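Side-chain contacts in F5/8 type C domain protein (Bacteroides ovatus, PDB 4ZRX), which probably removes alpha-L-fucose from glycans, joining a TIM-barrel hydrolase domain to beta-sandwich domains, one of them of the F5/8 type C family: residues A[441-446]-A[450-455]; A[389-394]-A[404-409]; A[241-246]-A[271-276]; A[180-185]-A[206-211]. One frame throughout, in Å; residues are numbered along the deposited sequence. Where two conformers were deposited one is given.

Contact 1: A[441-446]-A[450-455]; sequences VRIDEC and AYVSQV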
# COMPACT_ATOMS: atom_id res chain seq x y z
N VAL A 441 17.73 -15.25 -17.87
CA VAL A 441 16.56 -15.63 -17.11
C VAL A 441 16.31 -17.09 -17.39
O VAL A 441 16.42 -17.56 -18.52
CB VAL A 441 15.32 -14.83 -17.55
CG1 VAL A 441 14.07 -15.25 -16.75
CG2 VAL A 441 15.60 -13.34 -17.42
N ARG A 442 16.09 -17.82 -16.32
CA ARG A 442 15.78 -19.23 -16.37
C ARG A 442 14.40 -19.49 -15.78
O ARG A 442 14.16 -19.11 -14.64
CB ARG A 442 16.83 -20.02 -15.58
CG ARG A 442 16.68 -21.52 -15.78
CD ARG A 442 17.81 -22.30 -15.04
NE ARG A 442 19.11 -21.81 -15.52
CZ ARG A 442 19.96 -21.01 -14.86
NH1 ARG A 442 19.79 -20.62 -13.62
NH2 ARG A 442 21.03 -20.58 -15.54
N ILE A 443 13.51 -20.08 -16.54
CA ILE A 443 12.21 -20.50 -16.00
C ILE A 443 12.40 -21.88 -15.46
O ILE A 443 12.52 -22.87 -16.20
CB ILE A 443 11.07 -20.45 -17.03
CG1 ILE A 443 10.90 -19.03 -17.64
CG2 ILE A 443 9.81 -20.99 -16.37
CD1 ILE A 443 10.82 -17.87 -16.65
N ASP A 444 12.49 -21.95 -14.15
CA ASP A 444 12.70 -23.23 -13.44
C ASP A 444 11.47 -24.11 -13.44
O ASP A 444 11.57 -25.36 -13.59
CB ASP A 444 13.24 -22.99 -12.04
CG ASP A 444 14.55 -22.20 -12.05
OD1 ASP A 444 15.55 -22.67 -12.64
OD2 ASP A 444 14.57 -21.12 -11.42
N GLU A 445 10.31 -23.51 -13.27
CA GLU A 445 9.06 -24.26 -13.23
C GLU A 445 7.97 -23.43 -13.87
O GLU A 445 7.89 -22.26 -13.58
CB GLU A 445 8.63 -24.56 -11.79
CG GLU A 445 9.52 -25.53 -11.00
CD GLU A 445 9.05 -25.63 -9.55
OE1 GLU A 445 7.79 -25.61 -9.31
OE2 GLU A 445 9.91 -25.65 -8.65
N CYS A 446 7.10 -24.07 -14.63
CA CYS A 446 5.92 -23.37 -15.17
C CYS A 446 4.84 -24.34 -15.50
O CYS A 446 5.11 -25.57 -15.62
CB CYS A 446 6.27 -22.51 -16.35
SG CYS A 446 7.00 -23.41 -17.79
N ALA A 450 5.47 -21.39 -20.74
CA ALA A 450 5.46 -20.01 -20.31
C ALA A 450 5.74 -19.08 -21.47
O ALA A 450 6.53 -19.44 -22.34
CB ALA A 450 6.53 -19.77 -19.26
N TYR A 451 5.12 -17.93 -21.46
CA TYR A 451 5.30 -16.88 -22.47
C TYR A 451 5.79 -15.59 -21.79
O TYR A 451 5.01 -14.91 -21.12
CB TYR A 451 3.98 -16.62 -23.19
CG TYR A 451 3.46 -17.85 -23.86
CD1 TYR A 451 4.21 -18.51 -24.81
CD2 TYR A 451 2.22 -18.36 -23.55
CE1 TYR A 451 3.71 -19.67 -25.42
CE2 TYR A 451 1.74 -19.51 -24.14
CZ TYR A 451 2.48 -20.15 -25.06
OH TYR A 451 1.98 -21.31 -25.64
N VAL A 452 7.08 -15.33 -21.85
CA VAL A 452 7.68 -14.15 -21.28
C VAL A 452 7.73 -13.09 -22.35
O VAL A 452 8.38 -13.27 -23.38
CB VAL A 452 9.08 -14.43 -20.75
CG1 VAL A 452 9.76 -13.18 -20.30
CG2 VAL A 452 9.01 -15.43 -19.60
N SER A 453 7.05 -11.98 -22.10
CA SER A 453 6.90 -10.92 -23.09
C SER A 453 7.85 -9.76 -22.93
O SER A 453 8.11 -8.99 -23.89
CB SER A 453 5.47 -10.40 -23.13
OG SER A 453 5.06 -10.04 -21.83
N GLN A 454 8.36 -9.57 -21.75
CA GLN A 454 9.39 -8.54 -21.56
C GLN A 454 10.32 -8.84 -20.41
O GLN A 454 9.89 -9.28 -19.34
CB GLN A 454 8.79 -7.16 -21.35
CG GLN A 454 9.90 -6.06 -21.32
CD GLN A 454 9.43 -4.60 -21.34
OE1 GLN A 454 10.17 -3.75 -21.77
NE2 GLN A 454 8.24 -4.31 -20.83
N VAL A 455 11.59 -8.50 -20.63
CA VAL A 455 12.55 -8.37 -19.58
C VAL A 455 13.21 -7.03 -19.72
O VAL A 455 13.64 -6.64 -20.84
CB VAL A 455 13.63 -9.49 -19.74
CG1 VAL A 455 14.76 -9.36 -18.71
CG2 VAL A 455 12.97 -10.86 -19.55

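Contact 2: A[389-394]-A[404-409]; sequences VMLQED and FTVEAL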
# COMPACT_ATOMS: atom_id res chain seq x y z
N VAL A 389 15.52 -5.62 -11.88
CA VAL A 389 15.05 -6.35 -13.08
C VAL A 389 13.55 -6.44 -13.01
O VAL A 389 12.97 -6.70 -11.94
CB VAL A 389 15.73 -7.71 -13.19
CG1 VAL A 389 15.13 -8.61 -14.28
CG2 VAL A 389 17.18 -7.52 -13.42
N MSE A 390 12.94 -6.27 -14.18
CA MSE A 390 11.51 -6.35 -14.36
C MSE A 390 11.19 -7.43 -15.39
O MSE A 390 11.84 -7.49 -16.46
CB MSE A 390 10.98 -4.98 -14.81
CG MSE A 390 9.49 -4.95 -14.92
SE MSE A 390 8.98 -4.98 -16.71
CE MSE A 390 9.14 -3.24 -17.17
N LEU A 391 10.21 -8.26 -15.09
CA LEU A 391 9.75 -9.31 -15.96
C LEU A 391 8.25 -9.21 -16.17
O LEU A 391 7.52 -8.82 -15.22
CB LEU A 391 10.08 -10.67 -15.35
CG LEU A 391 11.53 -10.77 -14.84
CD1 LEU A 391 11.61 -11.92 -13.96
CD2 LEU A 391 12.47 -10.94 -15.99
N GLN A 392 7.79 -9.62 -17.38
CA GLN A 392 6.35 -9.76 -17.63
C GLN A 392 6.05 -11.04 -18.37
O GLN A 392 6.82 -11.40 -19.29
CB GLN A 392 5.82 -8.58 -18.45
CG GLN A 392 6.10 -7.25 -17.84
CD GLN A 392 5.41 -6.08 -18.57
OE1 GLN A 392 5.98 -5.48 -19.48
NE2 GLN A 392 4.18 -5.79 -18.19
N GLU A 393 4.89 -11.63 -18.08
CA GLU A 393 4.33 -12.72 -18.86
C GLU A 393 3.22 -12.19 -19.74
O GLU A 393 2.53 -11.23 -19.41
CB GLU A 393 3.67 -13.79 -17.96
CG GLU A 393 4.53 -14.72 -17.32
CD GLU A 393 3.76 -15.69 -16.41
OE1 GLU A 393 3.35 -16.73 -16.92
OE2 GLU A 393 3.63 -15.45 -15.20
N ASP A 394 2.95 -12.90 -20.83
CA ASP A 394 1.81 -12.59 -21.62
C ASP A 394 0.55 -13.17 -21.04
O ASP A 394 0.08 -14.25 -21.50
CB ASP A 394 1.97 -13.14 -23.05
CG ASP A 394 0.84 -12.77 -23.95
OD1 ASP A 394 -0.07 -12.00 -23.52
OD2 ASP A 394 0.87 -13.26 -25.15
N PHE A 404 11.53 -19.01 -11.05
CA PHE A 404 12.48 -18.51 -12.03
C PHE A 404 13.71 -17.97 -11.28
O PHE A 404 13.66 -17.65 -10.10
CB PHE A 404 11.91 -17.42 -12.95
CG PHE A 404 11.58 -16.16 -12.27
CD1 PHE A 404 10.33 -15.97 -11.63
CD2 PHE A 404 12.47 -15.11 -12.28
CE1 PHE A 404 10.06 -14.79 -10.99
CE2 PHE A 404 12.19 -13.92 -11.66
CZ PHE A 404 10.95 -13.76 -10.98
N THR A 405 14.79 -17.86 -12.04
CA THR A 405 16.06 -17.35 -11.59
C THR A 405 16.58 -16.34 -12.59
O THR A 405 16.39 -16.52 -13.78
CB THR A 405 17.07 -18.53 -11.49
OG1 THR A 405 16.52 -19.49 -10.57
CG2 THR A 405 18.44 -18.03 -10.93
N VAL A 406 17.26 -15.29 -12.10
CA VAL A 406 17.89 -14.28 -12.91
C VAL A 406 19.36 -14.16 -12.53
O VAL A 406 19.72 -14.13 -11.37
CB VAL A 406 17.26 -12.89 -12.74
CG1 VAL A 406 17.80 -11.97 -13.70
CG2 VAL A 406 15.72 -12.98 -12.89
N GLU A 407 20.21 -14.17 -13.59
CA GLU A 407 21.64 -14.05 -13.47
C GLU A 407 22.14 -12.91 -14.34
O GLU A 407 21.52 -12.57 -15.32
CB GLU A 407 22.31 -15.36 -13.87
CG GLU A 407 21.90 -16.49 -12.97
CD GLU A 407 22.16 -17.85 -13.55
OE1 GLU A 407 22.39 -18.01 -14.78
OE2 GLU A 407 22.13 -18.79 -12.76
N ALA A 408 23.23 -12.28 -13.89
CA ALA A 408 23.88 -11.18 -14.60
C ALA A 408 25.31 -11.56 -14.89
O ALA A 408 26.02 -12.14 -14.02
CB ALA A 408 23.81 -9.94 -13.78
N LEU A 409 25.71 -11.33 -16.14
CA LEU A 409 27.06 -11.66 -16.54
C LEU A 409 28.03 -10.55 -16.20
O LEU A 409 28.08 -9.49 -16.91
CB LEU A 409 27.09 -11.96 -18.01
CG LEU A 409 28.43 -12.41 -18.54
CD1 LEU A 409 28.96 -13.58 -17.79
CD2 LEU A 409 28.32 -12.74 -20.03

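Contact 3: A[241-246]-A[271-276]; sequences ATVLTP and RKILEK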
# COMPACT_ATOMS: atom_id res chain seq x y z
N ALA A 241 -4.80 -16.12 -11.19
CA ALA A 241 -5.63 -17.27 -11.46
C ALA A 241 -5.73 -17.98 -10.08
O ALA A 241 -4.79 -18.64 -9.64
CB ALA A 241 -4.96 -18.21 -12.50
N THR A 242 -6.84 -17.77 -9.39
CA THR A 242 -6.94 -18.05 -7.97
C THR A 242 -8.14 -18.93 -7.63
O THR A 242 -9.19 -18.93 -8.34
CB THR A 242 -7.00 -16.72 -7.13
OG1 THR A 242 -7.11 -17.07 -5.76
CG2 THR A 242 -8.18 -15.80 -7.54
N VAL A 243 -7.96 -19.73 -6.59
CA VAL A 243 -9.05 -20.54 -6.04
C VAL A 243 -10.00 -19.73 -5.16
O VAL A 243 -11.06 -20.24 -4.74
CB VAL A 243 -8.48 -21.71 -5.24
CG1 VAL A 243 -7.59 -22.55 -6.08
CG2 VAL A 243 -7.74 -21.25 -3.98
N LEU A 244 -9.61 -18.50 -4.78
CA LEU A 244 -10.46 -17.68 -3.92
C LEU A 244 -11.75 -17.28 -4.64
O LEU A 244 -11.68 -16.66 -5.67
CB LEU A 244 -9.72 -16.45 -3.39
CG LEU A 244 -10.46 -15.62 -2.32
CD1 LEU A 244 -10.59 -16.32 -1.00
CD2 LEU A 244 -9.74 -14.22 -2.17
N THR A 245 -12.90 -17.61 -4.05
CA THR A 245 -14.17 -17.39 -4.67
C THR A 245 -14.58 -15.95 -4.33
O THR A 245 -14.66 -15.59 -3.14
CB THR A 245 -15.24 -18.38 -4.18
OG1 THR A 245 -14.84 -19.72 -4.45
CG2 THR A 245 -16.57 -18.08 -4.88
N PRO A 246 -14.89 -15.14 -5.35
CA PRO A 246 -15.44 -13.81 -5.09
C PRO A 246 -16.56 -13.82 -4.08
O PRO A 246 -17.47 -14.66 -4.17
CB PRO A 246 -15.90 -13.34 -6.47
CG PRO A 246 -14.91 -13.94 -7.36
CD PRO A 246 -14.64 -15.33 -6.79
N ARG A 271 -0.28 -25.20 -6.97
CA ARG A 271 -0.82 -26.48 -7.41
C ARG A 271 -1.35 -27.32 -6.26
O ARG A 271 -2.33 -28.06 -6.41
CB ARG A 271 0.23 -27.34 -8.13
CG ARG A 271 0.72 -26.73 -9.41
CD ARG A 271 1.57 -27.76 -10.21
NE ARG A 271 2.26 -27.13 -11.32
CZ ARG A 271 2.70 -27.75 -12.41
NH1 ARG A 271 2.43 -29.05 -12.61
NH2 ARG A 271 3.35 -27.07 -13.34
N LYS A 272 -0.72 -27.19 -5.11
CA LYS A 272 -1.19 -27.89 -3.92
C LYS A 272 -2.63 -27.53 -3.62
O LYS A 272 -3.45 -28.41 -3.36
CB LYS A 272 -0.30 -27.50 -2.74
CG LYS A 272 -0.62 -28.09 -1.39
CD LYS A 272 0.31 -27.32 -0.36
CE LYS A 272 -0.22 -27.23 1.03
NZ LYS A 272 -0.07 -28.57 1.68
N ILE A 273 -2.95 -26.24 -3.61
CA ILE A 273 -4.30 -25.86 -3.27
C ILE A 273 -5.31 -26.14 -4.40
O ILE A 273 -6.50 -26.31 -4.12
CB ILE A 273 -4.34 -24.43 -2.71
CG1 ILE A 273 -5.55 -24.24 -1.79
CG2 ILE A 273 -4.27 -23.31 -3.78
CD1 ILE A 273 -5.22 -23.25 -0.65
N LEU A 274 -4.86 -26.22 -5.66
CA LEU A 274 -5.74 -26.70 -6.75
C LEU A 274 -6.37 -28.04 -6.49
O LEU A 274 -7.48 -28.29 -6.98
CB LEU A 274 -4.98 -26.82 -8.07
CG LEU A 274 -4.64 -25.50 -8.71
CD1 LEU A 274 -3.87 -25.74 -10.03
CD2 LEU A 274 -5.92 -24.72 -8.97
N GLU A 275 -5.70 -28.87 -5.69
CA GLU A 275 -6.16 -30.24 -5.40
C GLU A 275 -7.61 -30.33 -4.97
O GLU A 275 -8.34 -31.12 -5.52
CB GLU A 275 -5.26 -30.93 -4.36
CG GLU A 275 -3.81 -31.22 -4.85
CD GLU A 275 -3.67 -32.49 -5.70
OE1 GLU A 275 -4.70 -33.13 -6.04
OE2 GLU A 275 -2.52 -32.85 -6.04
N LYS A 276 -8.04 -29.51 -4.02
CA LYS A 276 -9.44 -29.57 -3.64
C LYS A 276 -10.31 -28.53 -4.32
O LYS A 276 -11.51 -28.53 -4.10
CB LYS A 276 -9.61 -29.60 -2.11
CG LYS A 276 -9.38 -31.04 -1.56
CD LYS A 276 -9.55 -31.17 -0.07
CE LYS A 276 -8.37 -30.54 0.66
NZ LYS A 276 -8.52 -30.70 2.14

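Contact 4: A[180-185]-A[206-211]; sequences HEVWFD and QTIQRL. With EDO (1,2-ethanediol), chain B.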
# COMPACT_ATOMS: atom_id res chain seq x y z
N HIS A 180 -14.50 3.68 -14.85
CA HIS A 180 -13.64 2.51 -15.08
C HIS A 180 -13.58 1.52 -13.92
O HIS A 180 -13.18 0.38 -14.13
CB HIS A 180 -12.27 2.94 -15.50
CG HIS A 180 -12.15 3.27 -16.96
ND1 HIS A 180 -12.54 4.48 -17.49
CD2 HIS A 180 -11.74 2.51 -18.00
CE1 HIS A 180 -12.36 4.47 -18.81
NE2 HIS A 180 -11.87 3.28 -19.13
N GLU A 181 -13.97 1.92 -12.72
CA GLU A 181 -13.94 1.02 -11.58
C GLU A 181 -15.03 1.43 -10.61
O GLU A 181 -15.18 2.64 -10.37
CB GLU A 181 -12.53 1.02 -10.89
CG GLU A 181 -12.37 0.10 -9.67
CD GLU A 181 -10.94 -0.18 -9.24
OE1 GLU A 181 -10.01 0.18 -9.97
OE2 GLU A 181 -10.77 -0.87 -8.20
N VAL A 182 -15.72 0.44 -10.06
CA VAL A 182 -16.74 0.59 -9.04
C VAL A 182 -16.34 -0.24 -7.84
O VAL A 182 -16.16 -1.46 -7.97
CB VAL A 182 -18.14 0.13 -9.52
CG1 VAL A 182 -19.15 0.34 -8.47
CG2 VAL A 182 -18.51 0.95 -10.77
N TRP A 183 -16.07 0.44 -6.72
CA TRP A 183 -15.50 -0.19 -5.55
C TRP A 183 -16.61 -0.41 -4.53
O TRP A 183 -17.25 0.56 -4.10
CB TRP A 183 -14.44 0.75 -4.97
CG TRP A 183 -13.18 0.15 -4.52
CD1 TRP A 183 -12.10 -0.14 -5.30
CD2 TRP A 183 -12.76 -0.16 -3.17
NE1 TRP A 183 -11.08 -0.63 -4.58
CE2 TRP A 183 -11.42 -0.62 -3.25
CE3 TRP A 183 -13.40 -0.20 -1.94
CZ2 TRP A 183 -10.69 -1.03 -2.12
CZ3 TRP A 183 -12.69 -0.59 -0.84
CH2 TRP A 183 -11.33 -0.97 -0.92
N PHE A 184 -16.82 -1.68 -4.17
CA PHE A 184 -17.79 -2.06 -3.16
C PHE A 184 -17.09 -2.69 -1.97
O PHE A 184 -16.73 -3.87 -1.94
CB PHE A 184 -18.79 -3.05 -3.77
CG PHE A 184 -19.71 -2.48 -4.84
CD1 PHE A 184 -20.25 -1.21 -4.75
CD2 PHE A 184 -20.14 -3.31 -5.87
CE1 PHE A 184 -21.14 -0.75 -5.69
CE2 PHE A 184 -21.05 -2.86 -6.85
CZ PHE A 184 -21.55 -1.55 -6.77
N ASP A 185 -16.81 -1.85 -0.97
CA ASP A 185 -16.12 -2.23 0.23
C ASP A 185 -16.88 -3.32 0.95
O ASP A 185 -18.12 -3.27 1.02
CB ASP A 185 -15.98 -1.00 1.07
CG ASP A 185 -14.96 -1.12 2.15
OD1 ASP A 185 -14.52 -2.25 2.46
OD2 ASP A 185 -14.60 -0.02 2.65
N GLN A 206 -25.35 -6.17 -12.85
CA GLN A 206 -26.07 -5.95 -14.11
C GLN A 206 -26.20 -4.46 -14.43
O GLN A 206 -25.99 -4.06 -15.57
CB GLN A 206 -27.43 -6.66 -14.12
CG GLN A 206 -27.40 -8.19 -13.93
CD GLN A 206 -26.30 -8.91 -14.69
OE1 GLN A 206 -25.49 -9.67 -14.10
NE2 GLN A 206 -26.21 -8.65 -15.99
N THR A 207 -26.36 -3.63 -13.38
CA THR A 207 -26.42 -2.19 -13.57
C THR A 207 -25.14 -1.67 -14.12
O THR A 207 -25.12 -0.87 -15.06
CB THR A 207 -26.79 -1.51 -12.24
OG1 THR A 207 -28.04 -2.01 -11.78
CG2 THR A 207 -26.89 0.02 -12.36
N ILE A 208 -24.03 -2.09 -13.50
CA ILE A 208 -22.73 -1.66 -13.93
C ILE A 208 -22.48 -2.03 -15.38
O ILE A 208 -22.07 -1.21 -16.20
CB ILE A 208 -21.62 -2.28 -13.00
CG1 ILE A 208 -21.73 -1.72 -11.59
CG2 ILE A 208 -20.27 -2.10 -13.62
CD1 ILE A 208 -20.86 -2.49 -10.55
N GLN A 209 -22.74 -3.28 -15.70
CA GLN A 209 -22.51 -3.77 -17.07
C GLN A 209 -23.33 -3.04 -18.14
O GLN A 209 -22.85 -2.81 -19.27
CB GLN A 209 -22.80 -5.27 -17.14
CG GLN A 209 -21.73 -6.09 -16.48
CD GLN A 209 -22.06 -7.55 -16.50
OE1 GLN A 209 -21.95 -8.18 -17.55
NE2 GLN A 209 -22.51 -8.10 -15.39
N ARG A 210 -24.54 -2.65 -17.77
CA ARG A 210 -25.43 -1.99 -18.73
C ARG A 210 -25.01 -0.58 -18.97
O ARG A 210 -24.95 -0.15 -20.12
CB ARG A 210 -26.87 -2.05 -18.24
CG ARG A 210 -27.82 -1.29 -19.15
CD ARG A 210 -29.25 -1.64 -18.84
NE ARG A 210 -29.48 -1.64 -17.40
CZ ARG A 210 -29.73 -0.57 -16.67
NH1 ARG A 210 -29.84 0.64 -17.20
NH2 ARG A 210 -29.90 -0.72 -15.37
N LEU A 211 -24.71 0.15 -17.89
CA LEU A 211 -24.33 1.55 -17.97
C LEU A 211 -22.90 1.82 -18.29
O LEU A 211 -22.58 2.85 -18.89
CB LEU A 211 -24.69 2.23 -16.66
CG LEU A 211 -26.19 2.17 -16.34
CD1 LEU A 211 -26.48 2.73 -14.96
CD2 LEU A 211 -27.04 2.90 -17.37
C1 EDO B . -11.66 -3.85 1.59
O1 EDO B . -11.57 -3.00 2.73
C2 EDO B . -12.04 -5.25 2.03
O2 EDO B . -13.46 -5.31 2.21

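Contact 1: A[441-446]-A[450-455]
V441 and V455, I443 and V452, and C446 and A450 form three apolar pairs across the interior of a beta sandwich. Strands 438-446 and 450-458 follow one another in sequence but lie in different four-stranded antiparallel sheets, so the short turn between them makes a beta arch: the strands meet through side chains and exchange no hydrogen bonds. The strands are close beside the turn, where the CA atoms of C446 and A450 are 6.2 Å apart, and stand further off beyond it, with those of V441 and V455 separated by 8.7 Å.

At the end far from the turn the valines slide past each other in opposite directions. Both have CG1 anti to the backbone N (chi1 179° in V441, 176° in V455), which leaves the CG2 methyls to meet at 4.2 Å. In the middle, I443 reaches further, and its terminal CD1 comes to 4.2 Å from V452 CG2; W368 touches both of these residues.

The inward positions illustrate how a bulge resets a strand. D444 and E445 form a classic beta bulge against strand 401-410, and S453 and Q454 another opposite Q392. Each bulge adds an outward residue, and the next inward side chain therefore falls three positions on, from I443 to C446 and from V452 to V455. Near the turn, C446 carries SG between its backbone N and carbonyl carbon (chi1 59°), a rotation that lays the sulfur alongside A450, 4.0 Å from its CB and 3.9 Å from its backbone N.

Contact 2: A[389-394]-A[404-409]
V389 and V406 are the facing residues of two strands that pass each other in opposite sheets of the beta sandwich, their CA atoms 8.4 Å apart. The strand axes approach to 10.1 Å and their directions differ by 139°, an antiparallel sense with a marked twist. At this separation no backbone hydrogen bond spans the gap; strand 388-393 bonds instead to 427-431 and 450-458, on its two sides.

Side chains fill the space. V389 CG1 lies 4.3 Å from V406 CG1. The other V406 methyl, CG2, meets the edge of the F404 ring, lying in the ring plane and 3.9 Å from CD2. F404 is turned so that CG sits between its backbone N and carbonyl carbon (chi1 66°), which carries the ring inward to oppose L391. The spacing of L391 from both F404 and V406 is doubtful, because the leucine has two conformers and the modelled one lies implausibly close to the ring.

L429, on strand 427-431 beside 388-393, also touches F404 and V406 across the sandwich. With no polar atom engaged across the contact, cohesion here must come from dispersion and from excluding water, forces that depend on fit more than on direction.

Contact 3: A[241-246]-A[271-276]
V243 gives up more surface than any other residue here, and it does so by presenting its two methyls to two consecutive residues, I273 and L274. The valine follows the short strand 241-242, while its partners belong to a weakly bonded helical turn at about 271-274. Its CG1 is beside the backbone N and CG2 between N and the carbonyl carbon (chi1 -58°), an orientation that spreads the fork toward the helical turn. CG2 meets I273 CG2 at 4.0 Å. CG1 is shared, lying 4.1 Å from the same I273 methyl and 4.0 Å from L274 CD2.

The partners arrive differently. The CB of I273 is directed toward the valine's segment, and the residue comes nearest with its CG2 branch. L274 leaves its backbone on a line that passes beside the valine, and its CD2 end then comes nearer; the valine crosses both partners obliquely. I20 and V24 of helix 20-27 cover L274 as well, while L259 and L280 touch V243, so the small contact is continuous with a wider apolar layer.

What precedes V243 helps to set its course. T242 OG1 accepts a hydrogen bond from L244 N at 3.0 Å, nearly straight with an angle of 169° at the hydrogen, and is also hydrogen-bonded to L268 O. The bond closes a turn immediately after the strand, with V243 in its middle. Such a closure, one side-chain oxygen receiving the amide two residues on, is the ST turn, here at the end of a strand paired with 279-290 in the fucosidase domain's central sheet.

Contact 4: A[180-185]-A[206-211]
Within the beta-alpha-beta unit formed by strand 181-184, helix 201-211 and strand 216-219, I208 of the helix packs onto V182 and F184 of the strand. The nearest CA atoms, those of V182 and I208, are 8.1 Å apart, and the I208 side chain reaches across the gap, ending in CD1. I208 has CG1 beside its backbone N and then an extended arm (chi2 168°), which pushes CD1 out from the helix. V182 meets it tip to tip, with CG1 3.9 Å from I208 CD1. The F184 side chain comes from the opposite direction to I208, its CE2 3.7 Å and its CZ 4.0 Å from the same CD1. The one methyl thus touches an isopropyl group and an adjacent aromatic ring.

This is the layering of a TIM barrel. V182 and F184 face the surrounding helices, where L173 of helix 158-174 also touches I208, while E181 and W183 lie on the other side of the strand; W183 meets the rings of F47 and Y144 there. D185 follows directly, at the C-terminal end of the strand, the end at which TIM barrels carry their active sites. Family 29 fucosidases have their catalytic aspartate after the corresponding strand, a position consistent with D185 being its counterpart. A 1,2-ethanediol, probably from the crystallisation liquor, occupies this place. D185 OD1 accepts hydrogen bonds from both diol oxygens, O1 at 3.1 Å and O2 at 3.2 Å, and from A187 N, while OD2 is hydrogen-bonded to Y144 OH. The diol carbon C1 rests 3.8 Å from W183 CH2.

All four contacts are buried and apolar, yet they join different layers. Contacts 1 and 2 span the same pair of sandwich sheets, with centres 7 Å apart, and adjacent strands supply both: D444 OD2 and T405 OG1 stand 2.7 Å apart, a probable hydrogen bond outside the apolar interior. Contacts 3 and 4 both reach the barrel-domain sheet, but contact 4 sets a regular helix against a central strand, whereas contact 3 sets a weak helical turn against a strand end and includes the partly exposed I273. R271 of contact 3 packs near C446 O of contact 1, one place where barrel and sandwich meet. Only contact 4 includes a small molecule, held just past its strand.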